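Local coordinates for cellobiose 2-epimerase (Caldibacillus thermoamylovorans, PDB 5ZHB), which catalyses the epimerisation of cellobiose at C2 of its reducing-end glucose, converting that unit to mannose, at residues Glu7-Leu12 / Arg64-Glu69; Gln90-Tyr95 / Ala137-Lys142; Val177-Thr182 / Glu237-Leu242. All blocks are in the same frame, centred on the assembly; numbering follows the deposited sequence.

Contact 1 (Glu7-Leu12 / Arg64-Glu69)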
loop_
_atom_site.group_PDB
_atom_site.type_symbol
_atom_site.label_atom_id
_atom_site.label_comp_id
_atom_site.label_asym_id
_atom_site.label_seq_id
_atom_site.Cartn_x
_atom_site.Cartn_y
_atom_site.Cartn_z
ATOM N N GLU A 7 13.125 -1.591 18.533
ATOM C CA GLU A 7 13.955 -1.123 17.435
ATOM C C GLU A 7 13.100 -0.545 16.303
ATOM O O GLU A 7 13.510 0.426 15.658
ATOM C CB GLU A 7 14.858 -2.231 16.913
ATOM C CG GLU A 7 16.033 -2.489 17.848
ATOM C CD GLU A 7 17.118 -3.334 17.222
ATOM O OE1 GLU A 7 17.032 -3.667 16.020
ATOM O OE2 GLU A 7 18.066 -3.664 17.969
ATOM N N PHE A 8 11.912 -1.111 16.087
ATOM C CA PHE A 8 11.034 -0.618 15.020
ATOM C C PHE A 8 10.412 0.719 15.414
ATOM O O PHE A 8 10.320 1.655 14.611
ATOM C CB PHE A 8 9.887 -1.586 14.740
ATOM C CG PHE A 8 10.280 -3.010 14.379
ATOM C CD1 PHE A 8 11.556 -3.323 13.923
ATOM C CD2 PHE A 8 9.351 -4.039 14.493
ATOM C CE1 PHE A 8 11.877 -4.633 13.583
ATOM C CE2 PHE A 8 9.678 -5.347 14.150
ATOM C CZ PHE A 8 10.939 -5.641 13.697
ATOM N N ARG A 9 9.954 0.798 16.657
ATOM C CA ARG A 9 9.387 2.027 17.184
ATOM C C ARG A 9 10.410 3.161 17.197
ATOM O O ARG A 9 10.052 4.289 16.896
ATOM C CB ARG A 9 8.908 1.794 18.619
ATOM C CG ARG A 9 8.037 2.911 19.160
ATOM C CD ARG A 9 7.743 2.620 20.636
ATOM N NE ARG A 9 6.958 3.707 21.220
ATOM C CZ ARG A 9 5.848 3.568 21.945
ATOM N NH1 ARG A 9 5.331 2.370 22.176
ATOM N NH2 ARG A 9 5.250 4.644 22.430
ATOM N N ASN A 10 11.655 2.875 17.611
ATOM C CA ASN A 10 12.737 3.842 17.548
ATOM C C ASN A 10 12.926 4.321 16.105
ATOM O O ASN A 10 13.070 5.519 15.867
ATOM C CB ASN A 10 13.997 3.244 18.149
ATOM C CG ASN A 10 15.209 4.120 17.980
ATOM O OD1 ASN A 10 16.137 3.783 17.229
ATOM N ND2 ASN A 10 15.208 5.260 18.644
ATOM N N GLU A 11 12.944 3.382 15.153
ATOM C CA GLU A 11 13.141 3.718 13.743
ATOM C C GLU A 11 12.015 4.641 13.305
ATOM O O GLU A 11 12.272 5.693 12.688
ATOM C CB GLU A 11 13.342 2.482 12.857
ATOM C CG GLU A 11 13.444 2.773 11.358
ATOM C CD GLU A 11 14.570 3.710 10.924
ATOM O OE1 GLU A 11 15.552 3.845 11.684
ATOM O OE2 GLU A 11 14.469 4.323 9.838
ATOM N N LEU A 12 10.795 4.304 13.707
ATOM C CA LEU A 12 9.627 5.064 13.297
ATOM C C LEU A 12 9.684 6.493 13.844
ATOM O O LEU A 12 9.546 7.444 13.091
ATOM C CB LEU A 12 8.353 4.373 13.750
ATOM C CG LEU A 12 7.053 5.123 13.467
ATOM C CD1 LEU A 12 6.892 5.363 11.970
ATOM C CD2 LEU A 12 5.905 4.337 14.032
ATOM N N ARG A 64 -3.056 7.291 16.037
ATOM C CA ARG A 64 -3.939 6.295 16.643
ATOM C C ARG A 64 -3.181 5.407 17.624
ATOM O O ARG A 64 -3.666 5.110 18.714
ATOM C CB ARG A 64 -4.562 5.382 15.582
ATOM C CG ARG A 64 -5.585 4.404 16.147
ATOM C CD ARG A 64 -6.425 3.666 15.132
ATOM N NE ARG A 64 -5.665 3.120 14.008
ATOM C CZ ARG A 64 -4.861 2.063 14.043
ATOM N NH1 ARG A 64 -4.874 1.242 15.064
ATOM N NH2 ARG A 64 -4.063 1.812 13.026
ATOM N N VAL A 65 -1.989 4.972 17.216
ATOM C CA VAL A 65 -1.245 3.969 17.941
ATOM C C VAL A 65 -0.378 4.646 18.988
ATOM O O VAL A 65 -0.283 4.139 20.104
ATOM C CB VAL A 65 -0.375 3.123 17.000
ATOM C CG1 VAL A 65 0.591 2.231 17.776
ATOM C CG2 VAL A 65 -1.229 2.301 16.032
ATOM N N LEU A 66 0.267 5.767 18.628
ATOM C CA LEU A 66 1.282 6.339 19.497
ATOM C C LEU A 66 0.818 7.608 20.207
ATOM O O LEU A 66 1.481 8.008 21.153
ATOM C CB LEU A 66 2.544 6.628 18.704
ATOM C CG LEU A 66 3.205 5.404 18.071
ATOM C CD1 LEU A 66 4.292 5.858 17.116
ATOM C CD2 LEU A 66 3.744 4.446 19.127
ATOM N N LYS A 67 -0.203 8.296 19.666
ATOM C CA LYS A 67 -0.987 9.292 20.387
ATOM C C LYS A 67 -0.243 10.615 20.580
ATOM O O LYS A 67 -0.738 11.468 21.302
ATOM C CB LYS A 67 -1.491 8.761 21.734
ATOM C CG LYS A 67 -2.396 7.539 21.633
ATOM C CD LYS A 67 -2.709 6.920 22.987
ATOM C CE LYS A 67 -2.772 5.424 22.984
ATOM N NZ LYS A 67 -4.101 4.944 22.607
ATOM N N LYS A 68 0.899 10.819 19.915
ATOM C CA LYS A 68 1.595 12.091 19.991
ATOM C C LYS A 68 0.861 13.117 19.138
ATOM O O LYS A 68 0.559 12.835 17.982
ATOM C CB LYS A 68 3.026 11.972 19.465
ATOM C CG LYS A 68 4.040 11.272 20.350
ATOM C CD LYS A 68 5.475 11.620 19.946
ATOM C CE LYS A 68 6.504 11.346 21.000
ATOM N NZ LYS A 68 6.438 9.940 21.404
ATOM N N GLU A 69 0.633 14.322 19.679
ATOM C CA GLU A 69 -0.233 15.303 19.040
ATOM C C GLU A 69 0.415 15.861 17.768
ATOM O O GLU A 69 -0.289 16.274 16.855
ATOM C CB GLU A 69 -0.590 16.425 20.023
ATOM C CG GLU A 69 -1.959 17.063 19.777
ATOM C CD GLU A 69 -3.214 16.261 20.142
ATOM O OE1 GLU A 69 -3.155 15.096 20.623
ATOM O OE2 GLU A 69 -4.311 16.846 19.958
#
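Leu66 lays both its methyl groups against helix 2-21, one on Arg9 and the other on Leu12, and so illustrates how a single leucine can serve a polar and an apolar neighbour at once. The apolar half is slight: Leu12 CD2 and Leu66 CD1 stand 3.8 Å apart, the two side chains meeting at a slant. In the other half Leu66 CD2 sits over the centre of one face of the Arg9 guanidinium, 3.6 Å from Arg9 CZ. Arg9 reaches it because its chain is extended from CG to NE, with CG anti to the backbone N (chi1 -168°). The ionic part runs through Glu13, whose carboxylate forms salt bridges with Arg9 NE and with Lys68 NZ. It probably eases the like charges of Arg9 NH2 and Lys68 NZ, 5.5 Å apart. Replacing Arg9 by an alanine is likely to take the flat group off Leu66 CD2 and leave Glu13 with Lys68 but without its arginine mate. Helix 49-66 ends at this leucine, and Lys67, the next residue, has left helical geometry with a positive phi. Helix 375-387 packs on both segments: Arg9 and Val65 both touch Ile385, while Leu12 packs on Cys381 and Leu382.

Contact 2 (Gln90-Tyr95 / Ala137-Lys142)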
loop_
_atom_site.group_PDB
_atom_site.type_symbol
_atom_site.label_atom_id
_atom_site.label_comp_id
_atom_site.label_asym_id
_atom_site.label_seq_id
_atom_site.Cartn_x
_atom_site.Cartn_y
_atom_site.Cartn_z
ATOM N N GLN A 90 -15.470 19.453 -8.995
ATOM C CA GLN A 90 -16.400 19.477 -10.114
ATOM C C GLN A 90 -16.814 18.066 -10.561
ATOM O O GLN A 90 -18.001 17.744 -10.539
ATOM C CB GLN A 90 -15.826 20.339 -11.239
ATOM C CG GLN A 90 -16.828 20.494 -12.376
ATOM C CD GLN A 90 -16.483 21.553 -13.404
ATOM O OE1 GLN A 90 -15.379 22.099 -13.441
ATOM N NE2 GLN A 90 -17.437 21.819 -14.285
ATOM N N TYR A 91 -15.873 17.214 -11.002
ATOM C CA TYR A 91 -16.248 15.915 -11.543
ATOM C C TYR A 91 -16.123 14.811 -10.483
ATOM O O TYR A 91 -16.456 13.670 -10.792
ATOM C CB TYR A 91 -15.469 15.617 -12.826
ATOM C CG TYR A 91 -15.851 16.568 -13.958
ATOM C CD1 TYR A 91 -17.144 16.552 -14.471
ATOM C CD2 TYR A 91 -14.970 17.542 -14.436
ATOM C CE1 TYR A 91 -17.531 17.436 -15.464
ATOM C CE2 TYR A 91 -15.349 18.437 -15.429
ATOM C CZ TYR A 91 -16.628 18.367 -15.953
ATOM O OH TYR A 91 -17.071 19.216 -16.916
ATOM N N LYS A 92 -15.634 15.143 -9.274
ATOM C CA LYS A 92 -15.550 14.213 -8.142
ATOM C C LYS A 92 -14.381 13.215 -8.285
ATOM O O LYS A 92 -13.931 12.873 -9.379
ATOM C CB LYS A 92 -16.862 13.457 -7.891
ATOM C CG LYS A 92 -18.136 14.323 -7.822
ATOM C CD LYS A 92 -18.033 15.519 -6.881
ATOM C CE LYS A 92 -19.254 16.418 -6.912
ATOM N NZ LYS A 92 -18.965 17.622 -6.124
ATOM N N GLY A 93 -13.908 12.747 -7.128
ATOM C CA GLY A 93 -12.834 11.767 -7.031
ATOM C C GLY A 93 -11.474 12.456 -7.024
ATOM O O GLY A 93 -11.390 13.669 -7.202
ATOM N N LEU A 94 -10.414 11.663 -6.796
ATOM C CA LEU A 94 -9.076 12.187 -6.567
ATOM C C LEU A 94 -8.323 12.219 -7.877
ATOM O O LEU A 94 -8.328 11.238 -8.601
ATOM C CB LEU A 94 -8.306 11.332 -5.563
ATOM C CG LEU A 94 -8.984 11.045 -4.222
ATOM C CD1 LEU A 94 -8.044 10.215 -3.351
ATOM C CD2 LEU A 94 -9.376 12.326 -3.513
ATOM N N TYR A 95 -7.711 13.375 -8.173
ATOM C CA TYR A 95 -6.742 13.507 -9.245
ATOM C C TYR A 95 -5.560 12.561 -9.042
ATOM O O TYR A 95 -5.161 12.302 -7.911
ATOM C CB TYR A 95 -6.270 14.969 -9.220
ATOM C CG TYR A 95 -7.300 15.974 -9.704
ATOM C CD1 TYR A 95 -8.040 15.762 -10.867
ATOM C CD2 TYR A 95 -7.517 17.157 -9.003
ATOM C CE1 TYR A 95 -8.957 16.707 -11.325
ATOM C CE2 TYR A 95 -8.424 18.104 -9.447
ATOM C CZ TYR A 95 -9.117 17.899 -10.625
ATOM O OH TYR A 95 -10.045 18.816 -11.019
ATOM N N ALA A 137 -15.195 9.583 2.197
ATOM C CA ALA A 137 -14.865 8.173 2.012
ATOM C C ALA A 137 -16.019 7.436 1.333
ATOM O O ALA A 137 -15.833 6.720 0.336
ATOM C CB ALA A 137 -14.507 7.537 3.341
ATOM N N LYS A 138 -17.234 7.688 1.827
ATOM C CA LYS A 138 -18.423 7.095 1.240
ATOM C C LYS A 138 -18.627 7.549 -0.200
ATOM O O LYS A 138 -19.025 6.733 -1.018
ATOM C CB LYS A 138 -19.661 7.352 2.105
ATOM C CG LYS A 138 -19.588 6.728 3.495
ATOM C CD LYS A 138 -20.907 6.765 4.254
ATOM C CE LYS A 138 -20.775 6.503 5.717
ATOM N NZ LYS A 138 -22.066 6.667 6.385
ATOM N N GLN A 139 -18.386 8.827 -0.528
ATOM C CA GLN A 139 -18.483 9.247 -1.924
ATOM C C GLN A 139 -17.536 8.445 -2.830
ATOM O O GLN A 139 -17.901 8.059 -3.936
ATOM C CB GLN A 139 -18.173 10.722 -2.172
ATOM C CG GLN A 139 -19.204 11.684 -1.594
ATOM C CD GLN A 139 -18.854 13.128 -1.890
ATOM O OE1 GLN A 139 -18.535 13.475 -3.037
ATOM N NE2 GLN A 139 -18.877 13.957 -0.851
ATOM N N LEU A 140 -16.281 8.263 -2.407
ATOM C CA LEU A 140 -15.321 7.535 -3.224
ATOM C C LEU A 140 -15.746 6.074 -3.362
ATOM O O LEU A 140 -15.644 5.531 -4.443
ATOM C CB LEU A 140 -13.919 7.663 -2.623
ATOM C CG LEU A 140 -13.384 9.090 -2.486
ATOM C CD1 LEU A 140 -12.005 9.150 -1.834
ATOM C CD2 LEU A 140 -13.349 9.731 -3.858
ATOM N N TYR A 141 -16.199 5.456 -2.261
ATOM C CA TYR A 141 -16.750 4.100 -2.273
ATOM C C TYR A 141 -17.841 3.997 -3.344
ATOM O O TYR A 141 -17.864 3.072 -4.151
ATOM C CB TYR A 141 -17.230 3.757 -0.852
ATOM C CG TYR A 141 -18.109 2.518 -0.723
ATOM C CD1 TYR A 141 -17.622 1.254 -1.046
ATOM C CD2 TYR A 141 -19.440 2.609 -0.312
ATOM C CE1 TYR A 141 -18.426 0.130 -0.974
ATOM C CE2 TYR A 141 -20.254 1.485 -0.219
ATOM C CZ TYR A 141 -19.737 0.240 -0.529
ATOM O OH TYR A 141 -20.517 -0.877 -0.473
ATOM N N LYS A 142 -18.721 4.998 -3.390
ATOM C CA LYS A 142 -19.840 4.992 -4.319
ATOM C C LYS A 142 -19.329 4.999 -5.762
ATOM O O LYS A 142 -19.813 4.259 -6.622
ATOM C CB LYS A 142 -20.730 6.162 -3.881
ATOM C CG LYS A 142 -22.214 6.036 -4.221
ATOM C CD LYS A 142 -22.672 6.759 -5.480
ATOM C CE LYS A 142 -23.850 6.095 -6.149
ATOM N NZ LYS A 142 -24.922 5.699 -5.222
HETATM O O HOH W 1 -18.821 16.307 -3.364
#
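Gly93 and Leu140 bring the two backbones to their closest approach, their CA atoms 6.2 Å apart, where the irregular chain of 90-95 passes the helical turn of 137-142. Two successive residues of the loop, Lys92 and Gly93, have positive phi; at Gly93 (phi 87°) such a value is one that glycine adopts easily. The glycine presents its bare backbone to the helix, and Leu140 CD2 rests on Gly93 CA at 3.8 Å. The other methyl, Leu140 CD1, lies 4.3 Å from Leu94 CG, so the branched end of one leucine touches two consecutive loop residues. With CG anti to the carbonyl carbon (chi1 -59°), Leu140 brings its two methyls to the loop. The contact is a loop-on-helix packing within the family's (alpha/alpha)6 barrel, in which the loop after helix 69-86 settles against helix 131-145. Leu140 also touches Gln114, Val118 and Leu121 of helix 111-128, and Gln114 OE1 accepts a hydrogen bond from Leu94 N, so that helix holds both sides of the contact. At the outer margin the polar ends of Lys92 and Gln139 are joined through a water, which accepts from Lys92 NZ at 3.1 Å and donates to Gln139 OE1 at 2.9 Å. Each has a further partner: Lys92 NZ bonds to His89 O, and Gln139 NE2 to Asp135 OD2.

Contact 3 (Val177-Thr182 / Glu237-Leu242)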
loop_
_atom_site.group_PDB
_atom_site.type_symbol
_atom_site.label_atom_id
_atom_site.label_comp_id
_atom_site.label_asym_id
_atom_site.label_seq_id
_atom_site.Cartn_x
_atom_site.Cartn_y
_atom_site.Cartn_z
ATOM N N VAL A 177 0.744 -6.212 -24.782
ATOM C CA VAL A 177 -0.675 -6.533 -24.698
ATOM C C VAL A 177 -1.137 -6.131 -23.297
ATOM O O VAL A 177 -0.635 -6.658 -22.306
ATOM C CB VAL A 177 -1.023 -8.010 -24.997
ATOM C CG1 VAL A 177 -0.587 -8.964 -23.884
ATOM C CG2 VAL A 177 -2.506 -8.192 -25.307
ATOM N N ILE A 178 -2.096 -5.200 -23.224
ATOM C CA ILE A 178 -2.437 -4.552 -21.965
ATOM C C ILE A 178 -3.384 -5.433 -21.146
ATOM O O ILE A 178 -4.144 -6.239 -21.684
ATOM C CB ILE A 178 -2.995 -3.120 -22.153
ATOM C CG1 ILE A 178 -3.877 -2.927 -23.403
ATOM C CG2 ILE A 178 -1.854 -2.101 -22.126
ATOM C CD1 ILE A 178 -5.135 -3.779 -23.442
ATOM N N ALA A 179 -3.308 -5.247 -19.823
ATOM C CA ALA A 179 -4.179 -5.909 -18.862
ATOM C C ALA A 179 -5.501 -5.159 -18.785
ATOM O O ALA A 179 -5.488 -3.933 -18.777
ATOM C CB ALA A 179 -3.523 -5.936 -17.508
ATOM N N ASP A 180 -6.605 -5.909 -18.678
ATOM C CA ASP A 180 -7.931 -5.369 -18.396
ATOM C C ASP A 180 -8.218 -5.343 -16.898
ATOM O O ASP A 180 -9.070 -4.586 -16.411
ATOM C CB ASP A 180 -8.980 -6.220 -19.101
ATOM C CG ASP A 180 -8.742 -6.364 -20.603
ATOM O OD1 ASP A 180 -8.782 -5.325 -21.299
ATOM O OD2 ASP A 180 -8.451 -7.496 -21.055
ATOM N N ILE A 181 -7.618 -6.303 -16.181
ATOM C CA ILE A 181 -7.899 -6.500 -14.770
ATOM C C ILE A 181 -6.536 -6.650 -14.099
ATOM O O ILE A 181 -5.641 -7.258 -14.675
ATOM C CB ILE A 181 -8.804 -7.725 -14.510
ATOM C CG1 ILE A 181 -10.249 -7.523 -15.001
ATOM C CG2 ILE A 181 -8.778 -8.092 -13.021
ATOM C CD1 ILE A 181 -11.110 -8.782 -14.971
ATOM N N THR A 182 -6.365 -6.019 -12.926
ATOM C CA THR A 182 -5.126 -6.162 -12.164
ATOM C C THR A 182 -5.413 -6.609 -10.730
ATOM O O THR A 182 -6.350 -6.174 -10.057
ATOM C CB THR A 182 -4.238 -4.907 -12.195
ATOM O OG1 THR A 182 -4.743 -3.895 -11.315
ATOM C CG2 THR A 182 -4.024 -4.402 -13.610
ATOM N N GLU A 237 -8.281 -14.411 -16.899
ATOM C CA GLU A 237 -7.203 -15.316 -17.223
ATOM C C GLU A 237 -5.903 -14.526 -17.176
ATOM O O GLU A 237 -5.782 -13.486 -17.807
ATOM C CB GLU A 237 -7.447 -15.941 -18.596
ATOM C CG GLU A 237 -8.760 -16.717 -18.666
ATOM C CD GLU A 237 -9.127 -17.314 -20.018
ATOM O OE1 GLU A 237 -8.542 -16.936 -21.058
ATOM O OE2 GLU A 237 -9.999 -18.213 -20.000
ATOM N N SER A 238 -4.921 -15.061 -16.462
ATOM C CA SER A 238 -3.640 -14.402 -16.335
ATOM C C SER A 238 -2.949 -14.325 -17.699
ATOM O O SER A 238 -2.987 -15.270 -18.480
ATOM C CB SER A 238 -2.826 -15.104 -15.281
ATOM O OG SER A 238 -1.471 -14.696 -15.350
ATOM N N ILE A 239 -2.305 -13.193 -18.008
ATOM C CA ILE A 239 -1.763 -12.984 -19.345
ATOM C C ILE A 239 -0.250 -12.827 -19.334
ATOM O O ILE A 239 0.331 -12.636 -20.395
ATOM C CB ILE A 239 -2.428 -11.787 -20.045
ATOM C CG1 ILE A 239 -2.276 -10.491 -19.257
ATOM C CG2 ILE A 239 -3.896 -12.097 -20.323
ATOM C CD1 ILE A 239 -2.691 -9.248 -20.029
ATOM N N ILE A 240 0.385 -12.857 -18.155
ATOM C CA ILE A 240 1.831 -12.709 -18.077
ATOM C C ILE A 240 2.355 -13.703 -17.044
ATOM O O ILE A 240 1.706 -13.983 -16.038
ATOM C CB ILE A 240 2.266 -11.267 -17.717
ATOM C CG1 ILE A 240 1.661 -10.215 -18.647
ATOM C CG2 ILE A 240 3.796 -11.143 -17.695
ATOM C CD1 ILE A 240 2.267 -10.167 -20.042
ATOM N N ASP A 241 3.541 -14.247 -17.320
ATOM C CA ASP A 241 4.202 -15.123 -16.368
ATOM C C ASP A 241 5.013 -14.249 -15.404
ATOM O O ASP A 241 6.180 -13.991 -15.674
ATOM C CB ASP A 241 5.091 -16.127 -17.088
ATOM C CG ASP A 241 5.918 -17.001 -16.160
ATOM O OD1 ASP A 241 5.545 -17.096 -14.973
ATOM O OD2 ASP A 241 6.956 -17.528 -16.623
ATOM N N LEU A 242 4.366 -13.743 -14.339
ATOM C CA LEU A 242 5.001 -12.784 -13.428
ATOM C C LEU A 242 4.604 -13.103 -11.997
ATOM O O LEU A 242 3.439 -13.263 -11.677
ATOM C CB LEU A 242 4.622 -11.340 -13.758
ATOM C CG LEU A 242 5.173 -10.239 -12.831
ATOM C CD1 LEU A 242 6.673 -10.175 -12.807
ATOM C CD2 LEU A 242 4.608 -8.894 -13.261
#
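Ala179 and Ile239 meet beside a classic beta bulge, in which Asp180 and Ile181 both face Phe232 across the small antiparallel sheet of strands 181-182 and 231-232. The contact shows how a single methyl group can carry a loop-to-loop contact: Ile239 CD1 does nearly all the touching. Ile239 CD1 comes against the backbone of the facing loop, 3.8 Å from Ala179 CA. The carbonyl Ile178 O is 3.7 Å from Ile239 CD1, and Ala179 CB also touches that methyl. Farther back along the same loop, Val177 adds a looser touch: Val177 O is 4.0 Å from Ile239 CD1, with CG1 somewhat farther off; Val177 and Ile178 are poorly ordered, so the details there are less certain. The reach of Ile239 follows from its torsions. CG1 lies between the backbone N and the carbonyl carbon (chi1 58°), and the chain then runs on extended to CD1 (chi2 169°). All these approaches are van der Waals in kind, and the CA atoms of Ala179 and Ile239 remain 7.5 Å apart. Polar ties are made to residues outside the two segments: Ala179 N bonds to Asn175 OD1, and Ile239 pairs through its backbone with Phe231. That phenylalanine, on strand 231-232, touches Ala179, Thr182 and Leu242. From there Thr182 leads into helix 183-199 as its N-cap, while Leu242 opens strand 242-244 at one edge of a four-stranded antiparallel sheet.

In the fold
Three contacts met one after another along the chain illustrate how a helical barrel can be tied by closures in series: none nests in another and none crosses. From the N terminus, contact 1 closes the stretch between helix 2-21 and the end of helix 49-66. Contact 2 follows, joining the loop after helix 69-86 to helix 131-145, with helix 111-128 between them in the chain. Contact 3 then encloses helices 183-199 and 203-220, bringing together the loops that lead into strands 181-182 and 242-244. Contacts 1 and 3 lie on opposite sides of the chain's centre, their own centres about 39 Å apart. Contacts 2 and 3 are nearer, about 27 Å between centres, but do not touch.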